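Local coordinates for DPS family dna-binding stress response protein (Thermosynechococcus elongatus, PDB 2C41) that probably binds and oxidises iron, and may bind DNA, as a twelve-subunit stress-response member of the ferritin-like Dps family, at residues 47-51 against 141-146; 11-15 against 65-69; 113-117 against 132-136. All coordinates share one frame; numbering follows the deposited sequence.

Contact 1 of 3, residues 47-51 against 141-146; sequences LFEEQ and KHRWFL
Q51 lays its side chain over one face of the H142 ring. CB stands 3.6 Å from the centroid of that ring and 9° off the normal, a CH-pi contact almost over the centre. From there the chain stays extended and runs opposite to the histidine, its amide plane 27° from the imidazole plane, and CD reaches to 3.4 Å from CD2 of H142. The amide thus lies over the CD2, CG and CB side of H142, with OE1 turned to CB of F145 at 3.3 Å and NE2 3.8 Å from CD2 of L146. One turn earlier, L47 has CG anti to the backbone N (chi1 177°), which swings its branch toward the other helix, where the two methyls part: CD1 meets CD2 of F145 at 3.7 Å, and CD2 meets CD1 of L146 at 3.8 Å. These side chains bridge two antiparallel helices of the ferritin-like bundle, whose local axes are 11.5 Å apart.

Further out, Y29 OH on helix 6-35 is hydrogen-bonded to Q51 NE2, and E54 OE2 takes both a hydrogen bond from H142 NE2 and a salt bridge from K141 NZ. F41 of a second subunit meets F145 edge-to-face. The interface itself is thus van der Waals packing, oxygens against carbons included, while Q51 NE2 and H142 NE2 find their hydrogen bonds in the second shell, which helps fix how amide and imidazole overlap.

Contact 2 of 3, residues 11-15 against 65-69; sequences VLTTL and RSLML
L15 overlaps three residues of 65-69 at once. Its CD1 touches CD1 of L69 at 3.5 Å, the two side chains crossing at about a right angle, and both of its methyls rest on the aliphatic part of R65, with CD2 3.8 Å from CG of R65. Closer to the backbone, CB of L15 lies 3.4 Å from OG of S66. CG anti to the carbonyl carbon (chi1 -72°) makes the branch of L15 face both the arginine and the leucine. A turn earlier, L12 slides past L69 in the opposite direction, so that its CD2 meets CB of L69 at 3.9 Å, and CG1 of V11 adds to the cover of CD1 of L69. The polar link is a water that donates to L12 O at 2.7 Å and is also hydrogen-bonded to S66 OG. Trimming L15 to an alanine would probably leave a gap beside CD1 of L69 and take the support from the methylenes of R65.

The contact joins helix 6-35 to the C-terminal end of helix 41-68 and the residue that follows it. Helix 126-149 packs alongside, T128 against V11 and L69, and R65 NE is hydrogen-bonded to T128 OG1; I119 of helix 95-122 covers V11.

Contact 3 of 3, residues 113-117 against 132-136; sequences MHQDA and YTRLV
The Y132 ring carries D116 over one of its faces: CB of D116 is 3.9 Å from the ring centroid, 28° off the normal, a CH-pi contact shifted toward CE1, which it approaches to 3.4 Å. CG of M113 and the backbone N of A117 come at the same ring obliquely, the latter 3.7 Å from CD1 of Y132. The second flat group, the imidazole of H114, is met obliquely by V136, whose CG2 lies 3.7 Å from CE1 of H114. All this lies between the last two long helices of the ferritin-like four-helix bundle, 95-122 and 126-149, which form a consecutive antiparallel pair with local axes 9.3 Å apart and inclined at 167°.

M113 touches Y132 with CG and V136 with CB. With CG anti to the carbonyl carbon and the chain extended beyond it, the thioether crosses to the facing helix, where CE touches CB of L135 at 3.8 Å. V136 has CG2 anti to its backbone N, which lets that one methyl touch both CB of M113 and the H114 ring. At the other end, the small A117 sets its CB against CB of Y132, consistent with the close approach of the helices.

The polar ends have other partners. D116 OD1 makes a salt bridge with R17 of helix 6-35, and R17 probably offsets the closeness of the D116 and E18 carboxylates. Y132 OH is hydrogen-bonded to T14 OG1, so the ring is held at its far end as well as on its face, and H114 ND1 is hydrogen-bonded to I110 O. I126 of a third subunit packs on A117 and V136. Just short of the methionine's end, SD of M113 lies 3.5 Å from the backbone N of V136.

In the fold
The three contacts bring in all four long helices of one ferritin-like bundle. Contact 1 joins helices 41-68 and 126-149, contact 2 joins 6-35 to 41-68, and contact 3 joins 95-122 to 126-149. Contacts 1 and 2 lie on opposite sides of the chain's centre, their own centres 26 Å apart. Contact 3 is nearer contact 2, 13 Å between centres, and touches it; its centre is 18 Å from that of contact 1. Along the chain contact 2 closes before contact 3 opens, contact 3 is nested within contact 1, and contacts 1 and 2 interleave. Contacts 2 and 3 thus pair consecutive long helices, while contact 1 ties the second to the fourth; all three adjoin other subunits of the twelve-chain assembly.

Contact 1 of 3, residues 47-51 against 141-146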
ATOM      1  N   LEU C  47       6.186  -6.405  23.653  1.00 12.86           N
ATOM      2  CA  LEU C  47       5.638  -7.749  23.836  1.00 12.73           C
ATOM      3  C   LEU C  47       4.217  -7.706  24.374  1.00 12.64           C
ATOM      4  O   LEU C  47       3.316  -8.354  23.831  1.00 12.25           O
ATOM      5  CB  LEU C  47       6.518  -8.597  24.762  1.00 13.37           C
ATOM      6  CG  LEU C  47       5.950  -9.994  25.042  1.00 13.35           C
ATOM      7  CD1 LEU C  47       6.230 -10.959  23.891  1.00 15.69           C
ATOM      8  CD2 LEU C  47       6.521 -10.515  26.350  1.00 15.54           C
ATOM      9  N   PHE C  48       4.014  -6.932  25.436  1.00 12.05           N
ATOM     10  CA  PHE C  48       2.708  -6.856  26.077  1.00 12.15           C
ATOM     11  C   PHE C  48       1.653  -6.248  25.157  1.00 12.52           C
ATOM     12  O   PHE C  48       0.510  -6.686  25.159  1.00 12.41           O
ATOM     13  CB  PHE C  48       2.803  -6.107  27.408  1.00 11.83           C
ATOM     14  CG  PHE C  48       3.635  -6.829  28.450  1.00 12.22           C
ATOM     15  CD1 PHE C  48       4.594  -6.148  29.196  1.00 13.49           C
ATOM     16  CD2 PHE C  48       3.436  -8.194  28.687  1.00 13.39           C
ATOM     17  CE1 PHE C  48       5.360  -6.818  30.162  1.00 13.56           C
ATOM     18  CE2 PHE C  48       4.189  -8.878  29.653  1.00 14.32           C
ATOM     19  CZ  PHE C  48       5.152  -8.196  30.388  1.00 13.31           C
ATOM     20  N   GLU C  49       2.050  -5.268  24.356  1.00 12.33           N
ATOM     21  CA  GLU C  49       1.131  -4.676  23.386  1.00 13.22           C
ATOM     22  C   GLU C  49       0.786  -5.672  22.278  1.00 12.87           C
ATOM     23  O   GLU C  49      -0.369  -5.792  21.881  1.00 12.57           O
ATOM     24  CB  GLU C  49       1.711  -3.376  22.813  1.00 13.62           C
ATOM     25  CG  GLU C  49       0.737  -2.631  21.902  1.00 15.88           C
ATOM     26  CD  GLU C  49      -0.416  -1.933  22.636  1.00 19.82           C
ATOM     27  OE1 GLU C  49      -0.617  -2.115  23.859  1.00 19.36           O
ATOM     28  OE2 GLU C  49      -1.147  -1.185  21.963  1.00 23.23           O
ATOM     29  N   GLU C  50       1.795  -6.401  21.799  1.00 12.73           N
ATOM     30  CA  GLU C  50       1.606  -7.337  20.695  1.00 12.76           C
ATOM     31  C   GLU C  50       0.690  -8.486  21.093  1.00 12.98           C
ATOM     32  O   GLU C  50      -0.295  -8.775  20.404  1.00 12.20           O
ATOM     33  CB  GLU C  50       2.956  -7.855  20.206  1.00 13.28           C
ATOM     34  CG  GLU C  50       3.746  -6.803  19.455  1.00 13.86           C
ATOM     35  CD  GLU C  50       5.219  -7.139  19.330  1.00 15.22           C
ATOM     36  OE1 GLU C  50       5.720  -8.016  20.074  1.00 17.02           O
ATOM     37  OE2 GLU C  50       5.881  -6.493  18.501  1.00 16.93           O
ATOM     38  N   GLN C  51       0.993  -9.114  22.227  1.00 12.45           N
ATOM     39  CA  GLN C  51       0.171 -10.232  22.696  1.00 12.56           C
ATOM     40  C   GLN C  51      -1.195  -9.726  23.160  1.00 12.76           C
ATOM     41  O   GLN C  51      -2.222 -10.348  22.875  1.00 12.44           O
ATOM     42  CB  GLN C  51       0.924 -11.073  23.738  1.00 12.17           C
ATOM     43  CG  GLN C  51       2.284 -11.535  23.176  1.00 12.05           C
ATOM     44  CD  GLN C  51       2.909 -12.743  23.868  1.00 12.50           C
ATOM     45  OE1 GLN C  51       3.699 -13.448  23.256  1.00 13.63           O
ATOM     46  NE2 GLN C  51       2.578 -12.976  25.129  1.00 13.23           N
ATOM     47  N   LYS C 141       1.071 -19.836  21.848  1.00 12.90           N
ATOM     48  CA  LYS C 141       2.218 -19.026  21.411  1.00 13.11           C
ATOM     49  C   LYS C 141       2.616 -18.021  22.490  1.00 12.90           C
ATOM     50  O   LYS C 141       3.794 -17.908  22.846  1.00 12.64           O
ATOM     51  CB  LYS C 141       1.919 -18.290  20.100  1.00 12.84           C
ATOM     52  CG  LYS C 141       3.103 -17.433  19.608  1.00 13.80           C
ATOM     53  CD  LYS C 141       2.762 -16.638  18.340  1.00 14.86           C
ATOM     54  CE  LYS C 141       1.765 -15.508  18.637  1.00 17.40           C
ATOM     55  NZ  LYS C 141       1.716 -14.507  17.534  1.00 18.68           N
ATOM     56  N   HIS C 142       1.620 -17.319  23.026  1.00 12.83           N
ATOM     57  CA  HIS C 142       1.833 -16.321  24.073  1.00 12.65           C
ATOM     58  C   HIS C 142       2.493 -16.932  25.301  1.00 12.86           C
ATOM     59  O   HIS C 142       3.428 -16.358  25.863  1.00 12.79           O
ATOM     60  CB  HIS C 142       0.504 -15.686  24.479  1.00 12.99           C
ATOM     61  CG  HIS C 142      -0.109 -14.818  23.419  1.00 13.07           C
ATOM     62  ND1 HIS C 142      -1.373 -14.282  23.539  1.00 12.86           N
ATOM     63  CD2 HIS C 142       0.371 -14.389  22.225  1.00 13.21           C
ATOM     64  CE1 HIS C 142      -1.647 -13.558  22.467  1.00 12.75           C
ATOM     65  NE2 HIS C 142      -0.607 -13.611  21.651  1.00 12.64           N
ATOM     66  N   ARG C 143       2.001 -18.101  25.706  1.00 12.84           N
ATOM     67  CA  ARG C 143       2.536 -18.815  26.861  1.00 13.09           C
ATOM     68  C   ARG C 143       4.007 -19.183  26.648  1.00 13.25           C
ATOM     69  O   ARG C 143       4.835 -19.015  27.543  1.00 12.71           O
ATOM     70  CB  ARG C 143       1.695 -20.070  27.135  1.00 12.97           C
ATOM     71  CG  ARG C 143       2.267 -20.969  28.221  1.00 12.83           C
ATOM     72  CD  ARG C 143       1.462 -22.263  28.340  1.00 13.36           C
ATOM     73  NE  ARG C 143       2.123 -23.184  29.258  1.00 14.58           N
ATOM     74  CZ  ARG C 143       3.086 -24.039  28.914  1.00 15.08           C
ATOM     75  NH1 ARG C 143       3.626 -24.827  29.843  1.00 14.52           N
ATOM     76  NH2 ARG C 143       3.512 -24.111  27.648  1.00 14.47           N
ATOM     77  N   TRP C 144       4.323 -19.700  25.462  1.00 13.30           N
ATOM     78  CA  TRP C 144       5.703 -20.031  25.122  1.00 13.97           C
ATOM     79  C   TRP C 144       6.631 -18.799  25.222  1.00 13.75           C
ATOM     80  O   TRP C 144       7.659 -18.856  25.899  1.00 13.67           O
ATOM     81  CB  TRP C 144       5.767 -20.711  23.748  1.00 14.61           C
ATOM     82  CG  TRP C 144       7.104 -20.621  23.086  1.00 15.29           C
ATOM     83  CD1 TRP C 144       8.320 -20.943  23.620  1.00 16.61           C
ATOM     84  CD2 TRP C 144       7.349 -20.177  21.754  1.00 16.63           C
ATOM     85  NE1 TRP C 144       9.317 -20.709  22.696  1.00 16.98           N
ATOM     86  CE2 TRP C 144       8.743 -20.244  21.541  1.00 17.20           C
ATOM     87  CE3 TRP C 144       6.522 -19.720  20.716  1.00 16.58           C
ATOM     88  CZ2 TRP C 144       9.335 -19.862  20.331  1.00 17.65           C
ATOM     89  CZ3 TRP C 144       7.110 -19.349  19.506  1.00 17.08           C
ATOM     90  CH2 TRP C 144       8.507 -19.423  19.330  1.00 16.80           C
ATOM     91  N   PHE C 145       6.261 -17.699  24.561  1.00 13.49           N
ATOM     92  CA  PHE C 145       7.030 -16.443  24.630  1.00 13.84           C
ATOM     93  C   PHE C 145       7.296 -16.014  26.071  1.00 13.79           C
ATOM     94  O   PHE C 145       8.437 -15.725  26.456  1.00 13.88           O
ATOM     95  CB  PHE C 145       6.292 -15.310  23.896  1.00 14.04           C
ATOM     96  CG  PHE C 145       6.711 -15.129  22.454  1.00 14.97           C
ATOM     97  CD1 PHE C 145       6.473 -16.126  21.512  1.00 15.53           C
ATOM     98  CD2 PHE C 145       7.315 -13.945  22.038  1.00 16.58           C
ATOM     99  CE1 PHE C 145       6.857 -15.955  20.175  1.00 16.44           C
ATOM    100  CE2 PHE C 145       7.697 -13.758  20.701  1.00 16.10           C
ATOM    101  CZ  PHE C 145       7.465 -14.763  19.773  1.00 15.53           C
ATOM    102  N   LEU C 146       6.229 -15.973  26.867  1.00 13.45           N
ATOM    103  CA  LEU C 146       6.320 -15.538  28.260  1.00 13.69           C
ATOM    104  C   LEU C 146       7.248 -16.436  29.074  1.00 13.75           C
ATOM    105  O   LEU C 146       8.097 -15.944  29.819  1.00 13.60           O
ATOM    106  CB  LEU C 146       4.927 -15.517  28.887  1.00 13.03           C
ATOM    107  CG  LEU C 146       4.070 -14.257  29.097  1.00 15.57           C
ATOM    108  CD1 LEU C 146       4.632 -12.968  28.541  1.00 14.44           C
ATOM    109  CD2 LEU C 146       2.638 -14.506  28.630  1.00 14.34           C
TER

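Contact 2 of 3, residues 11-15 against 65-69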
ATOM      1  N   VAL C  11     -22.919 -24.536  25.295  1.00 18.28           N
ATOM      2  CA  VAL C  11     -21.986 -23.844  24.395  1.00 17.19           C
ATOM      3  C   VAL C  11     -22.042 -22.325  24.620  1.00 16.68           C
ATOM      4  O   VAL C  11     -21.002 -21.662  24.733  1.00 15.85           O
ATOM      5  CB  VAL C  11     -22.244 -24.182  22.909  1.00 17.14           C
ATOM      6  CG1 VAL C  11     -21.484 -23.220  22.001  1.00 16.93           C
ATOM      7  CG2 VAL C  11     -21.825 -25.606  22.612  1.00 16.06           C
ATOM      8  N   LEU C  12     -23.251 -21.778  24.690  1.00 16.09           N
ATOM      9  CA  LEU C  12     -23.420 -20.345  24.924  1.00 16.08           C
ATOM     10  C   LEU C  12     -22.783 -19.915  26.243  1.00 15.96           C
ATOM     11  O   LEU C  12     -22.127 -18.870  26.312  1.00 15.75           O
ATOM     12  CB  LEU C  12     -24.897 -19.953  24.872  1.00 15.99           C
ATOM     13  CG  LEU C  12     -25.503 -20.023  23.468  1.00 16.69           C
ATOM     14  CD1 LEU C  12     -27.022 -19.821  23.528  1.00 17.68           C
ATOM     15  CD2 LEU C  12     -24.849 -18.994  22.554  1.00 16.79           C
ATOM     16  N   THR C  13     -22.943 -20.742  27.275  1.00 15.70           N
ATOM     17  CA  THR C  13     -22.314 -20.477  28.573  1.00 15.83           C
ATOM     18  C   THR C  13     -20.787 -20.394  28.419  1.00 15.29           C
ATOM     19  O   THR C  13     -20.166 -19.476  28.952  1.00 15.13           O
ATOM     20  CB  THR C  13     -22.739 -21.545  29.617  1.00 15.89           C
ATOM     21  OG1 THR C  13     -24.150 -21.442  29.837  1.00 16.37           O
ATOM     22  CG2 THR C  13     -21.995 -21.369  30.933  1.00 17.35           C
ATOM     23  N   THR C  14     -20.199 -21.319  27.657  1.00 14.87           N
ATOM     24  CA  THR C  14     -18.747 -21.301  27.441  1.00 14.42           C
ATOM     25  C   THR C  14     -18.311 -20.021  26.731  1.00 14.43           C
ATOM     26  O   THR C  14     -17.287 -19.441  27.085  1.00 13.95           O
ATOM     27  CB  THR C  14     -18.206 -22.526  26.664  1.00 14.57           C
ATOM     28  OG1 THR C  14     -18.492 -22.403  25.258  1.00 14.00           O
ATOM     29  CG2 THR C  14     -18.766 -23.845  27.233  1.00 14.00           C
ATOM     30  N   LEU C  15     -19.091 -19.573  25.750  1.00 13.80           N
ATOM     31  CA  LEU C  15     -18.702 -18.379  24.978  1.00 13.95           C
ATOM     32  C   LEU C  15     -18.695 -17.129  25.855  1.00 14.07           C
ATOM     33  O   LEU C  15     -17.829 -16.279  25.715  1.00 13.89           O
ATOM     34  CB  LEU C  15     -19.594 -18.172  23.751  1.00 14.04           C
ATOM     35  CG  LEU C  15     -19.357 -19.178  22.618  1.00 13.50           C
ATOM     36  CD1 LEU C  15     -20.566 -19.279  21.692  1.00 13.85           C
ATOM     37  CD2 LEU C  15     -18.054 -18.853  21.828  1.00 13.62           C
ATOM     38  N   ARG C  65     -19.842 -14.722  18.104  1.00 13.40           N
ATOM     39  CA  ARG C  65     -20.186 -16.145  18.009  1.00 13.55           C
ATOM     40  C   ARG C  65     -21.499 -16.436  18.747  1.00 13.70           C
ATOM     41  O   ARG C  65     -22.345 -17.176  18.241  1.00 13.48           O
ATOM     42  CB  ARG C  65     -19.055 -17.043  18.525  1.00 13.50           C
ATOM     43  CG  ARG C  65     -19.260 -18.543  18.203  1.00 13.61           C
ATOM     44  CD  ARG C  65     -19.091 -18.852  16.697  1.00 13.39           C
ATOM     45  NE  ARG C  65     -19.620 -20.181  16.359  1.00 13.87           N
ATOM     46  CZ  ARG C  65     -20.048 -20.534  15.148  1.00 14.55           C
ATOM     47  NH1 ARG C  65     -20.534 -21.757  14.940  1.00 13.51           N
ATOM     48  NH2 ARG C  65     -19.995 -19.669  14.140  1.00 11.59           N
ATOM     49  N   SER C  66     -21.675 -15.828  19.923  1.00 13.60           N
ATOM     50  CA  SER C  66     -22.929 -15.971  20.673  1.00 14.22           C
ATOM     51  C   SER C  66     -24.135 -15.503  19.857  1.00 14.63           C
ATOM     52  O   SER C  66     -25.171 -16.174  19.825  1.00 14.61           O
ATOM     53  CB  SER C  66     -22.862 -15.224  22.001  1.00 14.24           C
ATOM     54  OG  SER C  66     -21.965 -15.863  22.890  1.00 15.21           O
ATOM     55  N   LEU C  67     -24.000 -14.349  19.206  1.00 14.87           N
ATOM     56  CA  LEU C  67     -25.060 -13.816  18.343  1.00 15.62           C
ATOM     57  C   LEU C  67     -25.379 -14.740  17.168  1.00 15.79           C
ATOM     58  O   LEU C  67     -26.541 -14.906  16.802  1.00 15.39           O
ATOM     59  CB  LEU C  67     -24.685 -12.434  17.801  1.00 15.74           C
ATOM     60  CG  LEU C  67     -24.786 -11.144  18.632  1.00 18.15           C
ATOM     61  CD1 LEU C  67     -25.959 -11.109  19.602  1.00 18.41           C
ATOM     62  CD2 LEU C  67     -23.505 -10.853  19.336  1.00 20.39           C
ATOM     63  N   MET C  68     -24.340 -15.347  16.587  1.00 15.72           N
ATOM     64  CA  MET C  68     -24.516 -16.259  15.455  1.00 16.94           C
ATOM     65  C   MET C  68     -25.233 -17.553  15.842  1.00 16.44           C
ATOM     66  O   MET C  68     -25.750 -18.278  14.975  1.00 16.66           O
ATOM     67  CB  MET C  68     -23.168 -16.566  14.806  1.00 16.89           C
ATOM     68  CG  MET C  68     -22.568 -15.366  14.113  1.00 18.53           C
ATOM     69  SD  MET C  68     -20.895 -15.693  13.517  1.00 21.94           S
ATOM     70  CE  MET C  68     -20.119 -14.214  14.098  1.00 21.88           C
ATOM     71  N   LEU C  69     -25.253 -17.822  17.144  1.00 15.95           N
ATOM     72  CA  LEU C  69     -25.920 -18.999  17.709  1.00 16.04           C
ATOM     73  C   LEU C  69     -27.267 -18.626  18.336  1.00 16.29           C
ATOM     74  O   LEU C  69     -27.831 -19.393  19.123  1.00 16.19           O
ATOM     75  CB  LEU C  69     -25.006 -19.674  18.735  1.00 15.61           C
ATOM     76  CG  LEU C  69     -23.676 -20.224  18.207  1.00 16.02           C
ATOM     77  CD1 LEU C  69     -22.795 -20.710  19.361  1.00 15.69           C
ATOM     78  CD2 LEU C  69     -23.885 -21.331  17.195  1.00 15.59           C
TER
HETATM   79  O   HOH W   1     -23.443 -16.978  24.898  1.00 17.84           O

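Contact 3 of 3, residues 113-117 against 132-136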
ATOM      1  N   MET C 113     -10.292 -23.649  26.861  1.00 14.07           N
ATOM      2  CA  MET C 113     -10.579 -23.746  25.431  1.00 14.33           C
ATOM      3  C   MET C 113     -10.596 -25.190  24.932  1.00 14.29           C
ATOM      4  O   MET C 113     -11.402 -25.535  24.070  1.00 14.41           O
ATOM      5  CB  MET C 113      -9.620 -22.889  24.609  1.00 13.84           C
ATOM      6  CG  MET C 113      -9.957 -21.394  24.675  1.00 13.23           C
ATOM      7  SD  MET C 113      -9.061 -20.473  23.411  1.00 14.57           S
ATOM      8  CE  MET C 113      -9.704 -18.819  23.728  1.00 13.71           C
ATOM      9  N   HIS C 114      -9.728 -26.036  25.482  1.00 14.23           N
ATOM     10  CA  HIS C 114      -9.765 -27.459  25.129  1.00 14.65           C
ATOM     11  C   HIS C 114     -11.072 -28.090  25.625  1.00 15.04           C
ATOM     12  O   HIS C 114     -11.729 -28.833  24.894  1.00 14.96           O
ATOM     13  CB  HIS C 114      -8.544 -28.201  25.678  1.00 14.59           C
ATOM     14  CG  HIS C 114      -7.296 -27.991  24.874  1.00 13.57           C
ATOM     15  ND1 HIS C 114      -6.503 -26.871  25.005  1.00 13.92           N
ATOM     16  CD2 HIS C 114      -6.700 -28.768  23.936  1.00 15.20           C
ATOM     17  CE1 HIS C 114      -5.475 -26.963  24.176  1.00 15.22           C
ATOM     18  NE2 HIS C 114      -5.577 -28.101  23.508  1.00 14.82           N
ATOM     19  N   GLN C 115     -11.448 -27.781  26.859  1.00 15.27           N
ATOM     20  CA  GLN C 115     -12.710 -28.276  27.428  1.00 16.04           C
ATOM     21  C   GLN C 115     -13.915 -27.773  26.630  1.00 15.74           C
ATOM     22  O   GLN C 115     -14.833 -28.545  26.311  1.00 15.45           O
ATOM     23  CB  GLN C 115     -12.831 -27.879  28.902  1.00 16.21           C
ATOM     24  CG  GLN C 115     -11.818 -28.591  29.786  1.00 17.76           C
ATOM     25  CD  GLN C 115     -11.810 -28.124  31.232  1.00 19.45           C
ATOM     26  OE1 GLN C 115     -11.442 -28.895  32.123  1.00 24.80           O
ATOM     27  NE2 GLN C 115     -12.181 -26.865  31.478  1.00 21.32           N
ATOM     28  N   ASP C 116     -13.891 -26.488  26.292  1.00 15.21           N
ATOM     29  CA  ASP C 116     -14.995 -25.853  25.581  1.00 15.33           C
ATOM     30  C   ASP C 116     -15.106 -26.305  24.123  1.00 15.38           C
ATOM     31  O   ASP C 116     -16.214 -26.411  23.586  1.00 15.14           O
ATOM     32  CB  ASP C 116     -14.881 -24.335  25.682  1.00 14.91           C
ATOM     33  CG  ASP C 116     -15.022 -23.833  27.110  1.00 15.12           C
ATOM     34  OD1 ASP C 116     -14.597 -22.693  27.368  1.00 14.70           O
ATOM     35  OD2 ASP C 116     -15.558 -24.566  27.977  1.00 14.39           O
ATOM     36  N   ALA C 117     -13.966 -26.595  23.494  1.00 15.30           N
ATOM     37  CA  ALA C 117     -13.973 -27.181  22.153  1.00 15.67           C
ATOM     38  C   ALA C 117     -14.652 -28.554  22.182  1.00 16.10           C
ATOM     39  O   ALA C 117     -15.410 -28.895  21.275  1.00 15.77           O
ATOM     40  CB  ALA C 117     -12.555 -27.288  21.589  1.00 15.63           C
ATOM     41  N   TYR C 132     -12.502 -22.100  18.964  1.00 13.00           N
ATOM     42  CA  TYR C 132     -11.658 -22.409  20.117  1.00 13.15           C
ATOM     43  C   TYR C 132     -10.334 -23.050  19.707  1.00 13.36           C
ATOM     44  O   TYR C 132      -9.287 -22.778  20.307  1.00 13.14           O
ATOM     45  CB  TYR C 132     -12.399 -23.330  21.097  1.00 13.13           C
ATOM     46  CG  TYR C 132     -13.517 -22.656  21.866  1.00 12.85           C
ATOM     47  CD1 TYR C 132     -14.734 -23.309  22.079  1.00 13.49           C
ATOM     48  CD2 TYR C 132     -13.358 -21.367  22.390  1.00 14.24           C
ATOM     49  CE1 TYR C 132     -15.760 -22.695  22.783  1.00 13.00           C
ATOM     50  CE2 TYR C 132     -14.379 -20.746  23.096  1.00 13.51           C
ATOM     51  CZ  TYR C 132     -15.576 -21.419  23.290  1.00 14.18           C
ATOM     52  OH  TYR C 132     -16.570 -20.807  24.008  1.00 13.56           O
ATOM     53  N   THR C 133     -10.398 -23.906  18.688  1.00 13.12           N
ATOM     54  CA  THR C 133      -9.219 -24.623  18.187  1.00 13.25           C
ATOM     55  C   THR C 133      -8.194 -23.658  17.586  1.00 13.27           C
ATOM     56  O   THR C 133      -6.989 -23.820  17.790  1.00 13.31           O
ATOM     57  CB  THR C 133      -9.615 -25.703  17.183  1.00 12.93           C
ATOM     58  OG1 THR C 133     -10.436 -26.676  17.844  1.00 13.79           O
ATOM     59  CG2 THR C 133      -8.378 -26.413  16.610  1.00 13.54           C
ATOM     60  N   ARG C 134      -8.677 -22.654  16.858  1.00 13.02           N
ATOM     61  CA  ARG C 134      -7.798 -21.617  16.302  1.00 13.36           C
ATOM     62  C   ARG C 134      -7.235 -20.708  17.400  1.00 13.05           C
ATOM     63  O   ARG C 134      -6.021 -20.477  17.478  1.00 12.61           O
ATOM     64  CB  ARG C 134      -8.544 -20.795  15.240  1.00 12.58           C
ATOM     65  CG  ARG C 134      -7.765 -19.573  14.730  1.00 14.52           C
ATOM     66  CD  ARG C 134      -8.359 -18.994  13.451  1.00 15.23           C
ATOM     67  NE  ARG C 134      -9.791 -18.704  13.563  1.00 17.78           N
ATOM     68  CZ  ARG C 134     -10.316 -17.616  14.131  1.00 19.50           C
ATOM     69  NH1 ARG C 134     -11.638 -17.472  14.163  1.00 18.82           N
ATOM     70  NH2 ARG C 134      -9.541 -16.664  14.653  1.00 18.72           N
ATOM     71  N   LEU C 135      -8.122 -20.190  18.245  1.00 12.66           N
ATOM     72  CA  LEU C 135      -7.717 -19.226  19.266  1.00 12.65           C
ATOM     73  C   LEU C 135      -6.741 -19.806  20.283  1.00 12.67           C
ATOM     74  O   LEU C 135      -5.823 -19.117  20.735  1.00 12.01           O
ATOM     75  CB  LEU C 135      -8.933 -18.619  19.978  1.00 13.05           C
ATOM     76  CG  LEU C 135      -9.918 -17.785  19.135  1.00 12.83           C
ATOM     77  CD1 LEU C 135     -10.913 -17.078  20.062  1.00 15.21           C
ATOM     78  CD2 LEU C 135      -9.188 -16.792  18.223  1.00 15.49           C
ATOM     79  N   VAL C 136      -6.929 -21.072  20.644  1.00 12.47           N
ATOM     80  CA  VAL C 136      -6.056 -21.677  21.656  1.00 12.61           C
ATOM     81  C   VAL C 136      -4.580 -21.694  21.214  1.00 12.59           C
ATOM     82  O   VAL C 136      -3.683 -21.591  22.047  1.00 12.40           O
ATOM     83  CB  VAL C 136      -6.583 -23.064  22.123  1.00 12.71           C
ATOM     84  CG1 VAL C 136      -6.220 -24.157  21.127  1.00 12.22           C
ATOM     85  CG2 VAL C 136      -6.065 -23.406  23.524  1.00 12.41           C
TER